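Local coordinates for protein dephospho-CoA kinase (Campylobacter jejuni subsp. jejuni serotype O:2, PDB 4ZO4) that probably catalyses the ATP-dependent phosphorylation of the 3'-hydroxyl of dephospho-coenzyme A, the final step of coenzyme A biosynthesis, at residues S19-I22 with E23-S27; R189-C192 with V193-Q197; V116-P119 with L120-S124. All blocks are in the same frame, centred on the assembly; numbering follows the deposited sequence.

In the fold
Interactions 1 and 2 each lie within a single helix, 15-27 and 185-200, and these helices pack side by side: Phe-21, Ile-24 and Ala-25 of the first meet Cys-192, Val-193 and Ile-196 of the second, the centres of interactions 1 and 2 lying about 10 Å apart. Both are partly buried and rest on main-chain hydrogen bonds, with apolar groups inward and polar or charged ones outward. Interaction 3 differs: residues 116-124 leave the sheet in a loop, near the centre of the chain yet largely a surface contact, held by apolar side chains. It approaches interaction 1 through Glu-117 and Ile-22, whereas the nearest atoms of interactions 2 and 3 are about 11 Å apart.

Interaction 1. Residues S19-I22 with E23-S27; sequences STFI and EIANS
The amide of Glu-23 donates to the carbonyl of Ser-19, N to O 2.7 Å, in the first of four successive i to i+4 bonds that join 19-22 to 23-27. The next, Ile-24 N to Thr-20 O at 2.9 Å, is the straightest of the four, with an N-H...O angle of 173°. Ala-25 N reaches Phe-21 O from above the carbonyl plane, and Asn-26 N meets Ile-22 O with a moderate tilt. Beside these bonds the side chains settle on the carbonyls one turn back: CB of Ala-25 lies 3.3 Å from Phe-21 O, and CB of Glu-23 rests near Ser-19 O, while the rest of the Glu-23 chain leads away from the preceding turn.

This is the helix that follows the P-loop, as in other P-loop kinases; Ser-19 and Thr-20 belong to the predicted ATP site, and the hydroxyl of Ser-19 bonds back to the carbonyl of Cys-16.

Thr-20 and Ile-24 stand side by side and point the same way, methyl CG2 of Thr-20 meeting CD1 of Ile-24 at 3.5 Å. The methyl is placed there because CG2 of Thr-20 lies anti to the backbone N, which leaves OG1 beside that nitrogen (chi1 -75°). On another flank CB of Ala-25 approaches CE2 of the Phe-21 ring obliquely at 4.4 Å; the ring itself is buried and stacks edge-to-face with Phe-115 of strand 114-117. Ile-22 and Asn-26 cross at a slant, CG2 of Ile-22 lying 4.1 Å from OD1 of Asn-26, whose ND2 makes weak hydrogen bonds beyond the helix to Phe-30 O and Ser-32 OG. Further along, the hydroxyl of Ser-27 donates to Ile-24 O at 2.9 Å, adding a side-chain bond to the last turn.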
ATOM      1  N   SER A  19      14.998 -23.178 -10.899  1.00 79.20           N
ATOM      2  CA  SER A  19      16.403 -23.578 -10.767  1.00 75.66           C
ATOM      3  C   SER A  19      16.706 -24.816 -11.599  1.00 80.08           C
ATOM      4  O   SER A  19      17.828 -25.000 -12.083  1.00 81.07           O
ATOM      5  CB  SER A  19      16.726 -23.870  -9.317  1.00 77.04           C
ATOM      6  OG  SER A  19      15.830 -24.850  -8.832  1.00 86.03           O
ATOM      7  N   THR A  20      15.708 -25.680 -11.732  1.00 76.00           N
ATOM      8  CA  THR A  20      15.817 -26.837 -12.597  1.00 76.10           C
ATOM      9  C   THR A  20      15.893 -26.412 -14.068  1.00 75.99           C
ATOM     10  O   THR A  20      16.780 -26.878 -14.790  1.00 84.06           O
ATOM     11  CB  THR A  20      14.638 -27.793 -12.385  1.00 76.50           C
ATOM     12  OG1 THR A  20      14.811 -28.511 -11.156  1.00 70.81           O
ATOM     13  CG2 THR A  20      14.526 -28.772 -13.551  1.00 77.70           C
ATOM     14  N   PHE A  21      14.993 -25.531 -14.512  1.00 71.21           N
ATOM     15  CA  PHE A  21      15.049 -25.020 -15.885  1.00 72.02           C
ATOM     16  C   PHE A  21      16.381 -24.369 -16.169  1.00 72.58           C
ATOM     17  O   PHE A  21      16.828 -24.345 -17.316  1.00 74.25           O
ATOM     18  CB  PHE A  21      13.973 -24.000 -16.166  1.00 74.28           C
ATOM     19  CG  PHE A  21      13.994 -23.485 -17.576  1.00 74.24           C
ATOM     20  CD1 PHE A  21      13.082 -23.940 -18.504  1.00 77.22           C
ATOM     21  CD2 PHE A  21      14.921 -22.544 -17.972  1.00 74.85           C
ATOM     22  CE1 PHE A  21      13.109 -23.478 -19.808  1.00 75.18           C
ATOM     23  CE2 PHE A  21      14.947 -22.068 -19.269  1.00 71.02           C
ATOM     24  CZ  PHE A  21      14.037 -22.531 -20.185  1.00 72.34           C
ATOM     25  N   ILE A  22      17.009 -23.841 -15.126  1.00 76.09           N
ATOM     26  CA  ILE A  22      18.352 -23.237 -15.243  1.00 77.97           C
ATOM     27  C   ILE A  22      19.491 -24.256 -15.194  1.00 84.03           C
ATOM     28  O   ILE A  22      20.476 -24.123 -15.929  1.00 85.26           O
ATOM     29  CB  ILE A  22      18.545 -22.146 -14.171  1.00 78.41           C
ATOM     30  CG1 ILE A  22      17.649 -20.933 -14.515  1.00 74.11           C
ATOM     31  CG2 ILE A  22      20.016 -21.753 -14.028  1.00 82.22           C
ATOM     32  CD1 ILE A  22      18.053 -20.180 -15.770  1.00 70.87           C
ATOM     33  N   GLU A  23      19.359 -25.277 -14.350  1.00 89.26           N
ATOM     34  CA  GLU A  23      20.336 -26.353 -14.318  1.00 94.30           C
ATOM     35  C   GLU A  23      20.420 -27.013 -15.696  1.00 92.56           C
ATOM     36  O   GLU A  23      21.505 -27.265 -16.212  1.00 98.85           O
ATOM     37  CB  GLU A  23      19.972 -27.386 -13.256  1.00101.08           C
ATOM     38  CG  GLU A  23      20.749 -28.686 -13.387  1.00110.30           C
ATOM     39  CD  GLU A  23      22.247 -28.447 -13.536  1.00120.23           C
ATOM     40  OE1 GLU A  23      22.858 -27.896 -12.592  1.00128.01           O
ATOM     41  OE2 GLU A  23      22.816 -28.801 -14.598  1.00119.99           O
ATOM     42  N   ILE A  24      19.264 -27.270 -16.285  1.00 88.16           N
ATOM     43  CA  ILE A  24      19.170 -27.854 -17.621  1.00 86.13           C
ATOM     44  C   ILE A  24      19.651 -26.886 -18.725  1.00 90.77           C
ATOM     45  O   ILE A  24      20.305 -27.295 -19.670  1.00 88.47           O
ATOM     46  CB  ILE A  24      17.721 -28.352 -17.869  1.00 82.02           C
ATOM     47  CG1 ILE A  24      17.434 -29.563 -16.953  1.00 80.11           C
ATOM     48  CG2 ILE A  24      17.487 -28.685 -19.335  1.00 79.50           C
ATOM     49  CD1 ILE A  24      15.972 -29.791 -16.599  1.00 76.36           C
ATOM     50  N   ALA A  25      19.346 -25.598 -18.606  1.00 99.25           N
ATOM     51  CA  ALA A  25      19.796 -24.629 -19.607  1.00 93.40           C
ATOM     52  C   ALA A  25      21.331 -24.499 -19.628  1.00100.27           C
ATOM     53  O   ALA A  25      21.941 -24.324 -20.695  1.00106.41           O
ATOM     54  CB  ALA A  25      19.152 -23.291 -19.345  1.00 90.20           C
ATOM     55  N   ASN A  26      21.947 -24.572 -18.449  1.00 99.52           N
ATOM     56  CA  ASN A  26      23.397 -24.504 -18.333  1.00 99.09           C
ATOM     57  C   ASN A  26      24.017 -25.708 -18.982  1.00100.68           C
ATOM     58  O   ASN A  26      24.903 -25.586 -19.837  1.00 99.89           O
ATOM     59  CB  ASN A  26      23.840 -24.479 -16.868  1.00101.56           C
ATOM     60  CG  ASN A  26      23.719 -23.107 -16.228  1.00 95.07           C
ATOM     61  OD1 ASN A  26      23.794 -22.991 -15.013  1.00 96.49           O
ATOM     62  ND2 ASN A  26      23.546 -22.069 -17.035  1.00 95.76           N
ATOM     63  N   SER A  27      23.545 -26.882 -18.576  1.00101.21           N
ATOM     64  CA  SER A  27      24.121 -28.125 -19.082  1.00 93.48           C
ATOM     65  C   SER A  27      24.042 -28.100 -20.604  1.00 92.53           C
ATOM     66  O   SER A  27      25.041 -28.272 -21.266  1.00102.24           O
ATOM     67  CB  SER A  27      23.461 -29.346 -18.444  1.00 84.03           C
ATOM     68  OG  SER A  27      22.083 -29.418 -18.736  1.00 80.78           O
TER

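Interaction 2. Residues R189-C192 with V193-Q197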
ATOM      1  N   ARG A 189      11.418 -32.156 -16.502  1.00 91.34           N
ATOM      2  CA  ARG A 189      12.754 -31.973 -17.086  1.00101.03           C
ATOM      3  C   ARG A 189      12.756 -32.111 -18.606  1.00 97.48           C
ATOM      4  O   ARG A 189      13.510 -31.422 -19.286  1.00 99.73           O
ATOM      5  CB  ARG A 189      13.771 -32.991 -16.539  1.00111.84           C
ATOM      6  CG  ARG A 189      13.812 -33.138 -15.024  1.00116.75           C
ATOM      7  CD  ARG A 189      15.094 -33.803 -14.527  1.00113.18           C
ATOM      8  NE  ARG A 189      14.949 -34.115 -13.106  1.00116.33           N
ATOM      9  CZ  ARG A 189      15.877 -33.939 -12.164  1.00121.42           C
ATOM     10  NH1 ARG A 189      17.075 -33.444 -12.454  1.00119.45           N
ATOM     11  NH2 ARG A 189      15.590 -34.249 -10.905  1.00125.92           N
ATOM     12  N   GLN A 190      11.950 -33.024 -19.136  1.00 92.58           N
ATOM     13  CA  GLN A 190      11.919 -33.238 -20.578  1.00 93.29           C
ATOM     14  C   GLN A 190      11.428 -31.972 -21.243  1.00 91.74           C
ATOM     15  O   GLN A 190      12.019 -31.509 -22.243  1.00 86.37           O
ATOM     16  CB  GLN A 190      11.003 -34.412 -20.965  1.00 98.08           C
ATOM     17  CG  GLN A 190      11.317 -35.018 -22.335  1.00100.98           C
ATOM     18  CD  GLN A 190      10.115 -35.692 -22.979  1.00106.46           C
ATOM     19  OE1 GLN A 190      10.096 -36.906 -23.198  1.00110.65           O
ATOM     20  NE2 GLN A 190       9.104 -34.901 -23.287  1.00107.94           N
ATOM     21  N   GLU A 191      10.361 -31.412 -20.658  1.00 86.33           N
ATOM     22  CA  GLU A 191       9.693 -30.236 -21.215  1.00 90.59           C
ATOM     23  C   GLU A 191      10.659 -29.066 -21.329  1.00 84.49           C
ATOM     24  O   GLU A 191      10.672 -28.352 -22.334  1.00 82.79           O
ATOM     25  CB  GLU A 191       8.454 -29.849 -20.383  1.00 91.99           C
ATOM     26  CG  GLU A 191       7.651 -28.658 -20.928  1.00 98.01           C
ATOM     27  CD  GLU A 191       7.090 -28.874 -22.328  1.00106.54           C
ATOM     28  OE1 GLU A 191       6.548 -29.972 -22.583  1.00118.07           O
ATOM     29  OE2 GLU A 191       7.171 -27.945 -23.176  1.00105.55           O
ATOM     30  N   CYS A 192      11.479 -28.876 -20.308  1.00 82.88           N
ATOM     31  CA  CYS A 192      12.491 -27.842 -20.374  1.00 87.77           C
ATOM     32  C   CYS A 192      13.300 -27.993 -21.653  1.00 91.53           C
ATOM     33  O   CYS A 192      13.446 -27.034 -22.429  1.00 92.69           O
ATOM     34  CB  CYS A 192      13.372 -27.894 -19.136  1.00 87.18           C
ATOM     35  SG  CYS A 192      12.420 -27.507 -17.641  1.00 87.45           S
ATOM     36  N   VAL A 193      13.766 -29.213 -21.896  1.00 96.49           N
ATOM     37  CA  VAL A 193      14.611 -29.490 -23.051  1.00 96.47           C
ATOM     38  C   VAL A 193      13.857 -29.206 -24.363  1.00 93.06           C
ATOM     39  O   VAL A 193      14.415 -28.604 -25.281  1.00 86.28           O
ATOM     40  CB  VAL A 193      15.182 -30.926 -23.022  1.00 99.37           C
ATOM     41  CG1 VAL A 193      16.144 -31.139 -24.189  1.00105.33           C
ATOM     42  CG2 VAL A 193      15.909 -31.186 -21.709  1.00 98.19           C
ATOM     43  N   LYS A 194      12.590 -29.601 -24.445  1.00 89.28           N
ATOM     44  CA  LYS A 194      11.785 -29.288 -25.636  1.00 93.86           C
ATOM     45  C   LYS A 194      11.730 -27.769 -25.909  1.00 93.34           C
ATOM     46  O   LYS A 194      11.905 -27.336 -27.044  1.00 95.18           O
ATOM     47  CB  LYS A 194      10.374 -29.872 -25.499  1.00100.03           C
ATOM     48  CG  LYS A 194       9.404 -29.543 -26.634  1.00110.34           C
ATOM     49  CD  LYS A 194       7.968 -29.913 -26.258  1.00121.84           C
ATOM     50  CE  LYS A 194       6.923 -29.328 -27.211  1.00132.41           C
ATOM     51  NZ  LYS A 194       5.539 -29.277 -26.612  1.00132.28           N
ATOM     52  N   VAL A 195      11.505 -26.962 -24.872  1.00 91.16           N
ATOM     53  CA  VAL A 195      11.439 -25.499 -25.031  1.00 88.19           C
ATOM     54  C   VAL A 195      12.816 -24.926 -25.349  1.00 84.58           C
ATOM     55  O   VAL A 195      12.959 -24.162 -26.297  1.00 83.62           O
ATOM     56  CB  VAL A 195      10.839 -24.805 -23.772  1.00 90.00           C
ATOM     57  CG1 VAL A 195      11.238 -23.336 -23.689  1.00 86.38           C
ATOM     58  CG2 VAL A 195       9.313 -24.929 -23.771  1.00 87.01           C
ATOM     59  N   ILE A 196      13.820 -25.288 -24.559  1.00 78.96           N
ATOM     60  CA  ILE A 196      15.165 -24.796 -24.798  1.00 79.79           C
ATOM     61  C   ILE A 196      15.667 -25.120 -26.193  1.00 81.63           C
ATOM     62  O   ILE A 196      16.344 -24.306 -26.804  1.00 83.88           O
ATOM     63  CB  ILE A 196      16.163 -25.348 -23.785  1.00 82.27           C
ATOM     64  CG1 ILE A 196      15.911 -24.708 -22.408  1.00 78.97           C
ATOM     65  CG2 ILE A 196      17.586 -25.044 -24.245  1.00 83.71           C
ATOM     66  CD1 ILE A 196      16.537 -25.439 -21.227  1.00 78.91           C
ATOM     67  N   GLN A 197      15.349 -26.311 -26.684  1.00 85.89           N
ATOM     68  CA  GLN A 197      15.576 -26.649 -28.084  1.00 89.52           C
ATOM     69  C   GLN A 197      14.839 -25.700 -29.020  1.00 88.71           C
ATOM     70  O   GLN A 197      15.443 -25.127 -29.911  1.00 91.39           O
ATOM     71  CB  GLN A 197      15.095 -28.066 -28.382  1.00 96.98           C
ATOM     72  CG  GLN A 197      15.981 -29.192 -27.858  1.00100.26           C
ATOM     73  CD  GLN A 197      15.544 -30.555 -28.389  1.00102.42           C
ATOM     74  OE1 GLN A 197      14.406 -31.023 -28.161  1.00 91.73           O
ATOM     75  NE2 GLN A 197      16.455 -31.203 -29.114  1.00109.02           N
TER
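The carboxylate of Glu-191 lies across two side chains of the following turn: its OE2 is 3.7 Å from CD of Lys-194 and equally far from CG2 of Val-195. Glu-191 starts out with CG anti to its own N, then turns about the CB-CG bond (chi2 60°), and the turn carries the carboxylate forward along the helix, toward the next turn. Lys-194, extended beyond CG, runs past it, so that the aliphatic part of the lysine makes the closer approach. The ammonium remains 4.0 Å from the carboxylate, NZ to OE2, too far for a salt bridge, although the opposite charges probably still attract one another.

Elsewhere the packing is of branches against carbonyls. CG2 of Val-193 sits beside its own N, which brings it to 3.4 Å from Arg-189 O. Similarly, CG1 of Ile-196 comes up to the O of Cys-192, 3.4 Å away.

Behind these side chains, main-chain bonds set the spacing. Ile-196 N donates to Cys-192 O at 2.8 Å, almost straight at 177°. The bonds from Val-195 N to Glu-191 O and from Lys-194 N to Gln-190 O are also well formed, whereas that from Val-193 N to Arg-189 O is long and weak.

Farther out, the helix divides its faces between different neighbours. Glu-191 and Val-195 rest on Ile-179 of strand 177-179, outermost on that side of this chain's sheet, Ile-196 reaches Leu-28 and Phe-30, and Arg-189 lies against Ile-24, its side chain about 5 Å from that of Thr-20 in the predicted ATP site. With Cys-192, Val-195 and Ile-196 buried and Arg-189, Gln-190 and Lys-194 exposed, this is an amphipathic C-terminal helix laid against the helix that follows the P-loop, within the alpha/beta fold of P-loop kinases.

Interaction 3. Residues V116-P119 with L120-S124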
ATOM      1  N   VAL A 116      17.790 -14.927 -18.019  1.00 72.83           N
ATOM      2  CA  VAL A 116      17.861 -14.154 -16.780  1.00 69.80           C
ATOM      3  C   VAL A 116      16.949 -14.849 -15.788  1.00 67.93           C
ATOM      4  O   VAL A 116      15.711 -14.756 -15.858  1.00 66.51           O
ATOM      5  CB  VAL A 116      17.360 -12.698 -16.981  1.00 71.96           C
ATOM      6  CG1 VAL A 116      17.471 -11.903 -15.702  1.00 67.92           C
ATOM      7  CG2 VAL A 116      18.116 -11.996 -18.112  1.00 74.46           C
ATOM      8  N   GLU A 117      17.538 -15.592 -14.878  1.00 68.48           N
ATOM      9  CA  GLU A 117      16.733 -16.168 -13.820  1.00 71.96           C
ATOM     10  C   GLU A 117      16.188 -15.010 -12.975  1.00 67.64           C
ATOM     11  O   GLU A 117      16.943 -14.093 -12.636  1.00 64.71           O
ATOM     12  CB  GLU A 117      17.587 -17.120 -12.977  1.00 75.84           C
ATOM     13  CG  GLU A 117      16.926 -17.523 -11.674  1.00 82.98           C
ATOM     14  CD  GLU A 117      17.608 -18.701 -11.015  1.00 87.62           C
ATOM     15  OE1 GLU A 117      18.775 -18.993 -11.361  1.00 83.31           O
ATOM     16  OE2 GLU A 117      16.961 -19.326 -10.145  1.00 92.12           O
ATOM     17  N   ILE A 118      14.900 -15.036 -12.637  1.00 65.94           N
ATOM     18  CA  ILE A 118      14.310 -13.926 -11.853  1.00 64.49           C
ATOM     19  C   ILE A 118      13.117 -14.358 -10.992  1.00 65.14           C
ATOM     20  O   ILE A 118      12.220 -15.037 -11.478  1.00 74.02           O
ATOM     21  CB  ILE A 118      13.914 -12.767 -12.793  1.00 66.36           C
ATOM     22  CG1 ILE A 118      13.470 -11.530 -12.014  1.00 71.07           C
ATOM     23  CG2 ILE A 118      12.820 -13.184 -13.750  1.00 66.12           C
ATOM     24  CD1 ILE A 118      13.225 -10.308 -12.878  1.00 70.56           C
ATOM     25  N   PRO A 119      13.109 -13.992  -9.697  1.00 65.17           N
ATOM     26  CA  PRO A 119      11.916 -14.204  -8.847  1.00 63.74           C
ATOM     27  C   PRO A 119      10.670 -13.543  -9.381  1.00 64.05           C
ATOM     28  O   PRO A 119      10.700 -12.391  -9.786  1.00 69.94           O
ATOM     29  CB  PRO A 119      12.291 -13.568  -7.515  1.00 65.58           C
ATOM     30  CG  PRO A 119      13.790 -13.463  -7.501  1.00 64.84           C
ATOM     31  CD  PRO A 119      14.263 -13.499  -8.927  1.00 66.05           C
ATOM     32  N   LEU A 120       9.574 -14.285  -9.380  1.00 69.44           N
ATOM     33  CA  LEU A 120       8.368 -13.868 -10.084  1.00 69.37           C
ATOM     34  C   LEU A 120       7.978 -12.440  -9.761  1.00 71.77           C
ATOM     35  O   LEU A 120       7.636 -11.707 -10.675  1.00 78.58           O
ATOM     36  CB  LEU A 120       7.205 -14.841  -9.815  1.00 70.35           C
ATOM     37  CG  LEU A 120       5.852 -14.617 -10.511  1.00 74.19           C
ATOM     38  CD1 LEU A 120       5.991 -14.517 -12.021  1.00 74.41           C
ATOM     39  CD2 LEU A 120       4.860 -15.714 -10.156  1.00 75.18           C
ATOM     40  N   PHE A 121       8.015 -12.037  -8.483  1.00 73.30           N
ATOM     41  CA  PHE A 121       7.580 -10.669  -8.116  1.00 70.16           C
ATOM     42  C   PHE A 121       8.746  -9.715  -7.846  1.00 63.88           C
ATOM     43  O   PHE A 121       8.764  -9.009  -6.866  1.00 67.19           O
ATOM     44  CB  PHE A 121       6.609 -10.707  -6.933  1.00 71.99           C
ATOM     45  CG  PHE A 121       5.359 -11.486  -7.207  1.00 70.62           C
ATOM     46  CD1 PHE A 121       5.319 -12.857  -6.978  1.00 69.16           C
ATOM     47  CD2 PHE A 121       4.222 -10.847  -7.690  1.00 66.52           C
ATOM     48  CE1 PHE A 121       4.177 -13.578  -7.232  1.00 61.75           C
ATOM     49  CE2 PHE A 121       3.080 -11.564  -7.951  1.00 63.35           C
ATOM     50  CZ  PHE A 121       3.058 -12.936  -7.727  1.00 65.31           C
ATOM     51  N   PHE A 122       9.705  -9.671  -8.757  1.00 67.02           N
ATOM     52  CA  PHE A 122      10.932  -8.916  -8.576  1.00 62.87           C
ATOM     53  C   PHE A 122      10.592  -7.514  -8.874  1.00 73.08           C
ATOM     54  O   PHE A 122       9.748  -7.257  -9.706  1.00 80.03           O
ATOM     55  CB  PHE A 122      11.984  -9.368  -9.579  1.00 66.28           C
ATOM     56  CG  PHE A 122      13.403  -9.120  -9.158  1.00 62.71           C
ATOM     57  CD1 PHE A 122      14.244  -8.394  -9.958  1.00 58.72           C
ATOM     58  CD2 PHE A 122      13.904  -9.669  -7.983  1.00 65.10           C
ATOM     59  CE1 PHE A 122      15.559  -8.206  -9.601  1.00 61.04           C
ATOM     60  CE2 PHE A 122      15.218  -9.470  -7.603  1.00 61.19           C
ATOM     61  CZ  PHE A 122      16.044  -8.734  -8.416  1.00 62.38           C
ATOM     62  N   GLU A 123      11.319  -6.603  -8.246  1.00 90.45           N
ATOM     63  CA  GLU A 123      10.888  -5.241  -8.103  1.00 91.15           C
ATOM     64  C   GLU A 123      11.486  -4.245  -9.084  1.00 94.77           C
ATOM     65  O   GLU A 123      10.772  -3.388  -9.618  1.00104.23           O
ATOM     66  CB  GLU A 123      11.213  -4.780  -6.683  1.00 93.64           C
ATOM     67  CG  GLU A 123      10.233  -5.260  -5.631  1.00 91.52           C
ATOM     68  CD  GLU A 123      10.438  -4.595  -4.274  1.00 89.73           C
ATOM     69  OE1 GLU A 123      11.462  -3.895  -4.070  1.00 90.06           O
ATOM     70  OE2 GLU A 123       9.572  -4.778  -3.398  1.00 81.84           O
ATOM     71  N   SER A 124      12.785  -4.327  -9.309  1.00 98.19           N
ATOM     72  CA  SER A 124      13.531  -3.138  -9.758  1.00107.58           C
ATOM     73  C   SER A 124      13.222  -2.552 -11.152  1.00109.83           C
ATOM     74  O   SER A 124      13.974  -1.720 -11.657  1.00107.41           O
ATOM     75  CB  SER A 124      15.021  -3.386  -9.589  1.00105.93           C
ATOM     76  OG  SER A 124      15.297  -3.534  -8.204  1.00118.17           O
TER
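Between Pro-119 and Phe-122 the chain doubles back as it leaves strand 114-117, bringing their CA atoms to 5.4 Å. Ile-118 is extended and Pro-119 polyproline-like, Leu-120 takes helix-like angles (phi -49°, psi -45°), and Phe-121 departs from them before Phe-122 extends again. Inside this bend Pro-119 O faces the amide of Phe-122, O to N 3.1 Å, and also lies 3.3 Å from CB of Phe-122.

The benzyl group of Phe-122 is turned back toward the residues before the bend, where it meets Ile-118 and Pro-119 together. Ile-118 carries CG1 anti to the backbone N (chi1 -173°), and with the chain extended its CD1 reaches CD1 of Phe-122 at 3.6 Å. CG1 of Ile-118 meets CB of Phe-122 at the same separation, placing the isoleucine arm at the root of the ring. Pro-119 lies alongside, pointing the same way, with its CG 3.8 Å from CD2 on the other ortho position. Both aliphatic groups approach the ring obliquely. Ala-35 and Asp-36 of helix 35-45 and Ile-100 of helix 82-109 also touch Phe-122.

Leu-120 and Phe-121 turn from this cluster toward Ile-168 and Lys-171 of helix 155-172. Beyond the bend, Glu-123 bonds to His-93 and forms a salt bridge with Lys-85 of the second subunit. Pro-119 also touches the P-loop close to Lys-18 of the predicted ATP site. The contact of Ile-118 and Pro-119 with Phe-122 is thus apolar, mainly dispersion, whereas charged groups pair around it: Glu-117 with Lys-18, long and weakly, before the bend, and Glu-123 after it.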